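Local coordinates for protein phosphoribosylaminoimidazole carboxylase, ATPase subunit (Thermus thermophilus, PDB 3AW8) that probably catalyses the ATP-dependent carboxylation of 5-aminoimidazole ribonucleotide with bicarbonate, giving N5-carboxyaminoimidazole ribonucleotide in purine biosynthesis, at residues K89-E92 and V93-R97; K101-F104 and Q105-V109; Y229-R232 and A233-L237. One frame throughout, in Å; residues are numbered along the deposited sequence.

Contact 1: residues K89-E92 and V93-R97; sequences KALE and VAQDR
L91 and Q95 lie side by side, pointing the same way, at the C-terminal end of helix 88-94, where the chain passes on to the helix that follows. Backbone bonds come first. V93 N donates to K89 O at 2.8 Å, nearly straight at 168°, and A94 N to A90 O at 2.9 Å. One residue on, Q95 N makes a weak bond to L91 O and another weak one to E92 O.

Side-chain contact is slight: L91 CD2 stands 4.2 Å from Q95 NE2, and V93 CG2 lies 3.4 Å from K89 O. With chi1 at -63°, Q95 CG sits beside its backbone N and is turned back over L91 O, from where the extended chain carries the amide alongside the leucine.

The polar ends look elsewhere. Q95 NE2 donates to E68 O and V70 O, E92 OE1 pairs with R76, and D96, the N-cap of helix 97-107, has salt bridges from OD2 to R139 and R140. Were Q95 replaced by an alanine, E68 O and V70 O would probably lose this donor and a gap would open beside L91. The side-chain polar groups are thus satisfied by residues beyond the turn, tying it to E68, V70, R76, R139 and R140, just before R97, whose NH2 pairs with the phosphate of the bound AMP.

Contact 2: residues K101-F104 and Q105-V109; sequences KTFF and QGLGV
The F103 ring and the L107 side chain meet at an oblique angle one turn apart near the end of helix 97-107. L107 CG lies over one face of the ring, and its CD1 approaches CE1 of F103 at 3.4 Å. The phenylalanine CG is anti to the backbone N (chi1 171°), which swings a side chain that starts out away from the next turn and brings the ring to the leucine one turn further on.

F104 meets V109 differently. CG2 of the valine comes to the ring edge, in its plane, and lies 3.3 Å from CD2 of F104 as well as close to its CB. That methyl occupies the position between the backbone N and carbonyl carbon of V109, with CG1 at chi1 -42°, and this turns it toward the phenylalanine.

A Schellman motif closes the helix. V109 N donates to F104 O at 3.2 Å, almost straight at 164°, while L107 N reaches the same oxygen at 2.9 Å from the opposite face of its carbonyl plane. G108 N bonds weakly to Q105 O and to F104 O, its own positive phi letting the chain reverse.

F104 stacks on F256 of strand 253-260 and touches A233; F103 and L107 pack on helix 220-237; and Q105 rests against F114 of strand 114-117.

Contact 3: residues Y229-R232 and A233-L237; sequences YALR and AMEAL
M234 packs against A230 one turn back, on helix 220-237, an alpha-helix of the ATP-grasp domain whose i to i+4 backbone bonds run unbroken through this region. A233 N to Y229 O, M234 N to A230 O, E235 N to L231 O and A236 N to R232 O are all bonded; the second, at 3.0 Å and 173°, is nearly straight.

From its CB, M234 follows the backbone of the preceding turn. CB lies 3.6 Å from A230 O, and CG, set beside the backbone N by chi1 of -67°, comes closer to the same oxygen at 3.3 Å. The chain then runs on extended to SD and bends at the last torsion (chi3 -93°), which brings CE back over the turn, 3.5 Å from A230 O and 4.2 Å from A230 CB. The methionine thus wraps round one carbonyl that its own backbone N already binds, and the side chain also meets A185 and R187 of strand 179-187, F195 and Y239.

On another flank L231 and E235 lie across one another. The leucine starts out away from the following turn, but CD2 comes back to the carboxyl carbon CD of E235, whose CG also approaches L231 O. On the side facing helix 97-107, A233 meets L107, while R232 NE makes a weak hydrogen bond to L107 O. Farther along that flank, A236 CB stands 3.1 Å from R232 O, the oxygen that accepts the hydrogen bond from A236 N.

Overall arrangement
Following the chain, the three contacts come in series, each within a continuous stretch, so none closes a long loop and none nests in or crosses another. Contact 1 ends helix 88-94, and contact 2 ends helix 97-107, which begins at R97, the last residue of contact 1; V93 CG1 packs on F103 CG at 3.8 Å. Contact 3 comes much later, on helix 220-237, yet it meets both: L237 lies against K89 and V93 of contact 1 and F103 of contact 2, and V109 packs on Y229. The three helices therefore converge around L237, joining the preATP-grasp region to the ATP-grasp domain, with R97, which binds AMP, closing contact 1.

Contact 1: residues K89-E92 and V93-R97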
ATOM      1  N   LYS A  89      10.284  19.633  20.840  1.00 51.43           N
ATOM      2  CA  LYS A  89      10.005  21.061  20.715  1.00 52.60           C
ATOM      3  C   LYS A  89       8.819  21.298  19.783  1.00 52.15           C
ATOM      4  O   LYS A  89       7.931  22.098  20.093  1.00 52.09           O
ATOM      5  CB  LYS A  89      11.240  21.796  20.178  1.00 55.00           C
ATOM      6  CG  LYS A  89      11.115  23.322  20.126  1.00 57.10           C
ATOM      7  CD  LYS A  89      12.333  23.919  19.422  1.00 63.46           C
ATOM      8  CE  LYS A  89      12.281  25.442  19.322  1.00 65.45           C
ATOM      9  NZ  LYS A  89      12.370  26.100  20.654  1.00 68.73           N
ATOM     10  N   ALA A  90       8.813  20.604  18.643  1.00 50.92           N
ATOM     11  CA  ALA A  90       7.745  20.730  17.652  1.00 49.72           C
ATOM     12  C   ALA A  90       6.367  20.518  18.280  1.00 49.71           C
ATOM     13  O   ALA A  90       5.411  21.211  17.940  1.00 49.26           O
ATOM     14  CB  ALA A  90       7.967  19.742  16.525  1.00 50.02           C
ATOM     15  N   LEU A  91       6.265  19.558  19.192  1.00 49.86           N
ATOM     16  CA  LEU A  91       5.007  19.300  19.879  1.00 51.06           C
ATOM     17  C   LEU A  91       4.659  20.511  20.729  1.00 52.67           C
ATOM     18  O   LEU A  91       3.520  20.971  20.747  1.00 54.47           O
ATOM     19  CB  LEU A  91       5.132  18.085  20.796  1.00 50.12           C
ATOM     20  CG  LEU A  91       4.885  16.705  20.207  1.00 48.80           C
ATOM     21  CD1 LEU A  91       5.037  15.664  21.301  1.00 49.03           C
ATOM     22  CD2 LEU A  91       3.490  16.652  19.629  1.00 47.17           C
ATOM     23  N   GLU A  92       5.659  21.014  21.444  1.00 53.73           N
ATOM     24  CA  GLU A  92       5.500  22.171  22.316  1.00 54.76           C
ATOM     25  C   GLU A  92       4.918  23.335  21.512  1.00 52.91           C
ATOM     26  O   GLU A  92       3.875  23.884  21.851  1.00 51.42           O
ATOM     27  CB  GLU A  92       6.866  22.568  22.891  1.00 58.18           C
ATOM     28  CG  GLU A  92       6.831  23.267  24.244  1.00 62.83           C
ATOM     29  CD  GLU A  92       7.026  22.307  25.417  1.00 66.00           C
ATOM     30  OE1 GLU A  92       8.059  21.590  25.438  1.00 66.37           O
ATOM     31  OE2 GLU A  92       6.153  22.279  26.320  1.00 65.51           O
ATOM     32  N   VAL A  93       5.611  23.703  20.442  1.00 51.73           N
ATOM     33  CA  VAL A  93       5.174  24.793  19.585  1.00 50.65           C
ATOM     34  C   VAL A  93       3.761  24.576  19.050  1.00 50.40           C
ATOM     35  O   VAL A  93       2.901  25.446  19.170  1.00 50.33           O
ATOM     36  CB  VAL A  93       6.128  24.960  18.373  1.00 49.50           C
ATOM     37  CG1 VAL A  93       5.622  26.056  17.457  1.00 48.23           C
ATOM     38  CG2 VAL A  93       7.531  25.279  18.851  1.00 48.96           C
ATOM     39  N   ALA A  94       3.527  23.404  18.469  1.00 50.66           N
ATOM     40  CA  ALA A  94       2.239  23.074  17.863  1.00 50.38           C
ATOM     41  C   ALA A  94       1.049  22.898  18.798  1.00 50.04           C
ATOM     42  O   ALA A  94      -0.094  22.970  18.355  1.00 49.86           O
ATOM     43  CB  ALA A  94       2.389  21.829  17.001  1.00 49.20           C
ATOM     44  N   GLN A  95       1.301  22.672  20.082  1.00 50.57           N
ATOM     45  CA  GLN A  95       0.211  22.466  21.019  1.00 51.39           C
ATOM     46  C   GLN A  95      -0.296  23.735  21.715  1.00 52.91           C
ATOM     47  O   GLN A  95      -1.188  23.673  22.562  1.00 53.73           O
ATOM     48  CB  GLN A  95       0.608  21.403  22.053  1.00 51.71           C
ATOM     49  CG  GLN A  95       0.865  20.020  21.461  1.00 52.68           C
ATOM     50  CD  GLN A  95       0.993  18.928  22.523  1.00 55.67           C
ATOM     51  OE1 GLN A  95       1.617  19.128  23.565  1.00 55.83           O
ATOM     52  NE2 GLN A  95       0.414  17.764  22.251  1.00 56.44           N
ATOM     53  N   ASP A  96       0.261  24.887  21.355  1.00 54.43           N
ATOM     54  CA  ASP A  96      -0.172  26.155  21.941  1.00 57.27           C
ATOM     55  C   ASP A  96      -0.367  27.166  20.817  1.00 57.99           C
ATOM     56  O   ASP A  96       0.606  27.583  20.179  1.00 56.84           O
ATOM     57  CB  ASP A  96       0.877  26.683  22.913  1.00 61.34           C
ATOM     58  CG  ASP A  96       0.387  27.881  23.695  1.00 64.47           C
ATOM     59  OD1 ASP A  96      -0.362  28.705  23.123  1.00 65.93           O
ATOM     60  OD2 ASP A  96       0.760  28.000  24.879  1.00 67.77           O
ATOM     61  N   ARG A  97      -1.614  27.570  20.583  1.00 58.47           N
ATOM     62  CA  ARG A  97      -1.913  28.505  19.499  1.00 60.20           C
ATOM     63  C   ARG A  97      -1.057  29.764  19.486  1.00 60.11           C
ATOM     64  O   ARG A  97      -0.610  30.198  18.418  1.00 59.95           O
ATOM     65  CB  ARG A  97      -3.391  28.891  19.508  1.00 62.15           C
ATOM     66  CG  ARG A  97      -4.321  27.783  19.062  1.00 66.14           C
ATOM     67  CD  ARG A  97      -5.689  28.350  18.716  1.00 72.76           C
ATOM     68  NE  ARG A  97      -6.570  27.371  18.078  1.00 77.80           N
ATOM     69  CZ  ARG A  97      -7.118  26.331  18.701  1.00 79.92           C
ATOM     70  NH1 ARG A  97      -6.880  26.127  19.991  1.00 81.07           N
ATOM     71  NH2 ARG A  97      -7.906  25.496  18.034  1.00 80.20           N
TER

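Contact 2: residues K101-F104 and Q105-V109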
ATOM      1  N   LYS A 101       1.698  30.780  16.609  1.00 60.33           N
ATOM      2  CA  LYS A 101       1.689  32.018  15.841  1.00 60.98           C
ATOM      3  C   LYS A 101       2.974  32.836  16.012  1.00 61.14           C
ATOM      4  O   LYS A 101       3.552  33.306  15.029  1.00 61.10           O
ATOM      5  CB  LYS A 101       0.486  32.875  16.243  1.00 61.43           C
ATOM      6  CG  LYS A 101      -0.672  32.886  15.253  1.00 61.94           C
ATOM      7  CD  LYS A 101      -1.387  31.554  15.186  1.00 65.58           C
ATOM      8  CE  LYS A 101      -2.805  31.716  14.637  1.00 66.45           C
ATOM      9  NZ  LYS A 101      -2.849  32.341  13.282  1.00 66.20           N
ATOM     10  N   THR A 102       3.421  33.011  17.253  1.00 61.45           N
ATOM     11  CA  THR A 102       4.634  33.786  17.505  1.00 61.57           C
ATOM     12  C   THR A 102       5.817  33.147  16.802  1.00 61.99           C
ATOM     13  O   THR A 102       6.626  33.840  16.184  1.00 63.48           O
ATOM     14  CB  THR A 102       4.972  33.889  19.010  1.00 60.67           C
ATOM     15  OG1 THR A 102       5.411  32.615  19.494  1.00 61.47           O
ATOM     16  CG2 THR A 102       3.757  34.342  19.802  1.00 59.89           C
ATOM     17  N   PHE A 103       5.914  31.823  16.897  1.00 62.17           N
ATOM     18  CA  PHE A 103       7.005  31.087  16.263  1.00 62.47           C
ATOM     19  C   PHE A 103       7.097  31.369  14.760  1.00 63.73           C
ATOM     20  O   PHE A 103       8.163  31.723  14.250  1.00 63.12           O
ATOM     21  CB  PHE A 103       6.839  29.583  16.519  1.00 59.93           C
ATOM     22  CG  PHE A 103       7.783  28.718  15.727  1.00 58.15           C
ATOM     23  CD1 PHE A 103       7.398  28.190  14.496  1.00 57.34           C
ATOM     24  CD2 PHE A 103       9.055  28.431  16.206  1.00 56.52           C
ATOM     25  CE1 PHE A 103       8.265  27.384  13.756  1.00 56.90           C
ATOM     26  CE2 PHE A 103       9.928  27.627  15.473  1.00 55.85           C
ATOM     27  CZ  PHE A 103       9.532  27.103  14.246  1.00 56.33           C
ATOM     28  N   PHE A 104       5.982  31.215  14.050  1.00 65.36           N
ATOM     29  CA  PHE A 104       5.981  31.473  12.614  1.00 67.23           C
ATOM     30  C   PHE A 104       6.110  32.965  12.347  1.00 68.05           C
ATOM     31  O   PHE A 104       6.773  33.378  11.394  1.00 68.79           O
ATOM     32  CB  PHE A 104       4.707  30.918  11.956  1.00 66.83           C
ATOM     33  CG  PHE A 104       4.819  29.479  11.544  1.00 65.83           C
ATOM     34  CD1 PHE A 104       4.807  28.465  12.494  1.00 65.72           C
ATOM     35  CD2 PHE A 104       5.003  29.141  10.211  1.00 65.99           C
ATOM     36  CE1 PHE A 104       4.981  27.136  12.124  1.00 64.79           C
ATOM     37  CE2 PHE A 104       5.178  27.812   9.829  1.00 66.53           C
ATOM     38  CZ  PHE A 104       5.168  26.807  10.790  1.00 64.82           C
ATOM     39  N   GLN A 105       5.477  33.773  13.189  1.00 68.81           N
ATOM     40  CA  GLN A 105       5.563  35.214  13.030  1.00 69.86           C
ATOM     41  C   GLN A 105       7.032  35.605  13.140  1.00 69.40           C
ATOM     42  O   GLN A 105       7.484  36.546  12.492  1.00 69.72           O
ATOM     43  CB  GLN A 105       4.748  35.926  14.112  1.00 70.66           C
ATOM     44  CG  GLN A 105       5.034  37.417  14.204  1.00 71.48           C
ATOM     45  CD  GLN A 105       4.164  38.109  15.231  1.00 72.54           C
ATOM     46  OE1 GLN A 105       2.994  38.392  14.977  1.00 73.64           O
ATOM     47  NE2 GLN A 105       4.728  38.375  16.406  1.00 71.49           N
ATOM     48  N   GLY A 106       7.771  34.860  13.956  1.00 68.70           N
ATOM     49  CA  GLY A 106       9.183  35.130  14.139  1.00 69.42           C
ATOM     50  C   GLY A 106      10.060  34.627  13.007  1.00 70.06           C
ATOM     51  O   GLY A 106      11.211  35.033  12.882  1.00 71.03           O
ATOM     52  N   LEU A 107       9.528  33.731  12.185  1.00 71.57           N
ATOM     53  CA  LEU A 107      10.282  33.188  11.061  1.00 71.29           C
ATOM     54  C   LEU A 107      10.118  34.084   9.843  1.00 71.12           C
ATOM     55  O   LEU A 107      10.819  33.932   8.842  1.00 70.95           O
ATOM     56  CB  LEU A 107       9.796  31.776  10.727  1.00 72.35           C
ATOM     57  CG  LEU A 107      10.186  30.669  11.705  1.00 72.65           C
ATOM     58  CD1 LEU A 107       9.499  29.377  11.304  1.00 72.60           C
ATOM     59  CD2 LEU A 107      11.700  30.501  11.701  1.00 71.73           C
ATOM     60  N   GLY A 108       9.183  35.022   9.939  1.00 70.77           N
ATOM     61  CA  GLY A 108       8.951  35.935   8.839  1.00 70.54           C
ATOM     62  C   GLY A 108       7.817  35.486   7.942  1.00 70.56           C
ATOM     63  O   GLY A 108       7.743  35.889   6.780  1.00 71.10           O
ATOM     64  N   VAL A 109       6.929  34.652   8.474  1.00 69.73           N
ATOM     65  CA  VAL A 109       5.802  34.174   7.688  1.00 68.36           C
ATOM     66  C   VAL A 109       4.513  34.842   8.171  1.00 66.82           C
ATOM     67  O   VAL A 109       4.247  34.928   9.373  1.00 66.61           O
ATOM     68  CB  VAL A 109       5.663  32.615   7.761  1.00 68.32           C
ATOM     69  CG1 VAL A 109       7.034  31.959   7.665  1.00 66.91           C
ATOM     70  CG2 VAL A 109       4.969  32.201   9.034  1.00 69.18           C
TER

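Contact 3: residues Y229-R232 and A233-L237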
ATOM      1  N   TYR A 229       8.436  28.981   3.348  1.00 65.04           N
ATOM      2  CA  TYR A 229       8.005  29.106   4.731  1.00 66.15           C
ATOM      3  C   TYR A 229       8.266  27.778   5.448  1.00 65.93           C
ATOM      4  O   TYR A 229       8.729  27.751   6.591  1.00 65.85           O
ATOM      5  CB  TYR A 229       6.508  29.429   4.805  1.00 68.79           C
ATOM      6  CG  TYR A 229       6.091  30.730   4.147  1.00 71.08           C
ATOM      7  CD1 TYR A 229       6.797  31.910   4.373  1.00 72.59           C
ATOM      8  CD2 TYR A 229       4.949  30.792   3.354  1.00 72.32           C
ATOM      9  CE1 TYR A 229       6.373  33.124   3.831  1.00 73.23           C
ATOM     10  CE2 TYR A 229       4.514  32.000   2.806  1.00 75.07           C
ATOM     11  CZ  TYR A 229       5.229  33.165   3.051  1.00 74.42           C
ATOM     12  OH  TYR A 229       4.782  34.367   2.545  1.00 73.71           O
ATOM     13  N   ALA A 230       7.977  26.678   4.761  1.00 65.08           N
ATOM     14  CA  ALA A 230       8.155  25.347   5.330  1.00 63.22           C
ATOM     15  C   ALA A 230       9.607  25.029   5.650  1.00 62.77           C
ATOM     16  O   ALA A 230       9.901  24.415   6.677  1.00 62.54           O
ATOM     17  CB  ALA A 230       7.594  24.305   4.384  1.00 62.70           C
ATOM     18  N   LEU A 231      10.513  25.443   4.772  1.00 62.37           N
ATOM     19  CA  LEU A 231      11.932  25.186   4.972  1.00 62.31           C
ATOM     20  C   LEU A 231      12.404  25.916   6.225  1.00 63.46           C
ATOM     21  O   LEU A 231      13.170  25.379   7.038  1.00 62.78           O
ATOM     22  CB  LEU A 231      12.731  25.674   3.763  1.00 61.78           C
ATOM     23  CG  LEU A 231      13.847  24.758   3.256  1.00 61.52           C
ATOM     24  CD1 LEU A 231      14.610  25.476   2.161  1.00 60.33           C
ATOM     25  CD2 LEU A 231      14.777  24.371   4.389  1.00 60.01           C
ATOM     26  N   ARG A 232      11.938  27.149   6.380  1.00 64.02           N
ATOM     27  CA  ARG A 232      12.322  27.942   7.530  1.00 64.58           C
ATOM     28  C   ARG A 232      11.885  27.267   8.824  1.00 63.10           C
ATOM     29  O   ARG A 232      12.668  27.140   9.764  1.00 61.39           O
ATOM     30  CB  ARG A 232      11.733  29.355   7.420  1.00 66.61           C
ATOM     31  CG  ARG A 232      12.401  30.199   6.332  1.00 69.83           C
ATOM     32  CD  ARG A 232      12.427  31.690   6.695  1.00 72.92           C
ATOM     33  NE  ARG A 232      11.238  32.417   6.252  1.00 73.78           N
ATOM     34  CZ  ARG A 232      10.992  32.744   4.985  1.00 74.82           C
ATOM     35  NH1 ARG A 232      11.853  32.412   4.026  1.00 73.50           N
ATOM     36  NH2 ARG A 232       9.882  33.403   4.678  1.00 75.07           N
ATOM     37  N   ALA A 233      10.639  26.817   8.858  1.00 62.65           N
ATOM     38  CA  ALA A 233      10.102  26.157  10.040  1.00 63.01           C
ATOM     39  C   ALA A 233      10.860  24.876  10.394  1.00 62.77           C
ATOM     40  O   ALA A 233      11.276  24.689  11.543  1.00 61.88           O
ATOM     41  CB  ALA A 233       8.624  25.851   9.838  1.00 62.95           C
ATOM     42  N   MET A 234      11.047  23.997   9.411  1.00 61.99           N
ATOM     43  CA  MET A 234      11.745  22.735   9.653  1.00 62.59           C
ATOM     44  C   MET A 234      13.175  22.903  10.167  1.00 62.90           C
ATOM     45  O   MET A 234      13.582  22.222  11.109  1.00 61.66           O
ATOM     46  CB  MET A 234      11.753  21.874   8.385  1.00 62.01           C
ATOM     47  CG  MET A 234      10.381  21.377   7.958  1.00 61.65           C
ATOM     48  SD  MET A 234      10.474  20.187   6.610  1.00 61.98           S
ATOM     49  CE  MET A 234      10.291  21.236   5.182  1.00 63.22           C
ATOM     50  N   GLU A 235      13.937  23.806   9.553  1.00 63.91           N
ATOM     51  CA  GLU A 235      15.318  24.032   9.970  1.00 63.09           C
ATOM     52  C   GLU A 235      15.388  24.720  11.320  1.00 61.44           C
ATOM     53  O   GLU A 235      16.289  24.459  12.114  1.00 62.28           O
ATOM     54  CB  GLU A 235      16.056  24.849   8.918  1.00 64.65           C
ATOM     55  CG  GLU A 235      16.046  24.175   7.564  1.00 67.65           C
ATOM     56  CD  GLU A 235      17.046  24.769   6.604  1.00 69.72           C
ATOM     57  OE1 GLU A 235      16.957  25.986   6.328  1.00 69.92           O
ATOM     58  OE2 GLU A 235      17.918  24.009   6.124  1.00 70.42           O
ATOM     59  N   ALA A 236      14.429  25.595  11.586  1.00 59.26           N
ATOM     60  CA  ALA A 236      14.382  26.291  12.858  1.00 58.53           C
ATOM     61  C   ALA A 236      14.171  25.296  13.994  1.00 58.88           C
ATOM     62  O   ALA A 236      14.673  25.493  15.096  1.00 60.41           O
ATOM     63  CB  ALA A 236      13.251  27.312  12.854  1.00 56.81           C
ATOM     64  N   LEU A 237      13.429  24.225  13.720  1.00 58.56           N
ATOM     65  CA  LEU A 237      13.127  23.211  14.729  1.00 56.94           C
ATOM     66  C   LEU A 237      13.985  21.960  14.636  1.00 57.16           C
ATOM     67  O   LEU A 237      13.852  21.063  15.469  1.00 56.67           O
ATOM     68  CB  LEU A 237      11.664  22.779  14.614  1.00 55.63           C
ATOM     69  CG  LEU A 237      10.521  23.740  14.934  1.00 55.28           C
ATOM     70  CD1 LEU A 237       9.255  23.266  14.229  1.00 53.54           C
ATOM     71  CD2 LEU A 237      10.317  23.817  16.436  1.00 53.61           C
TER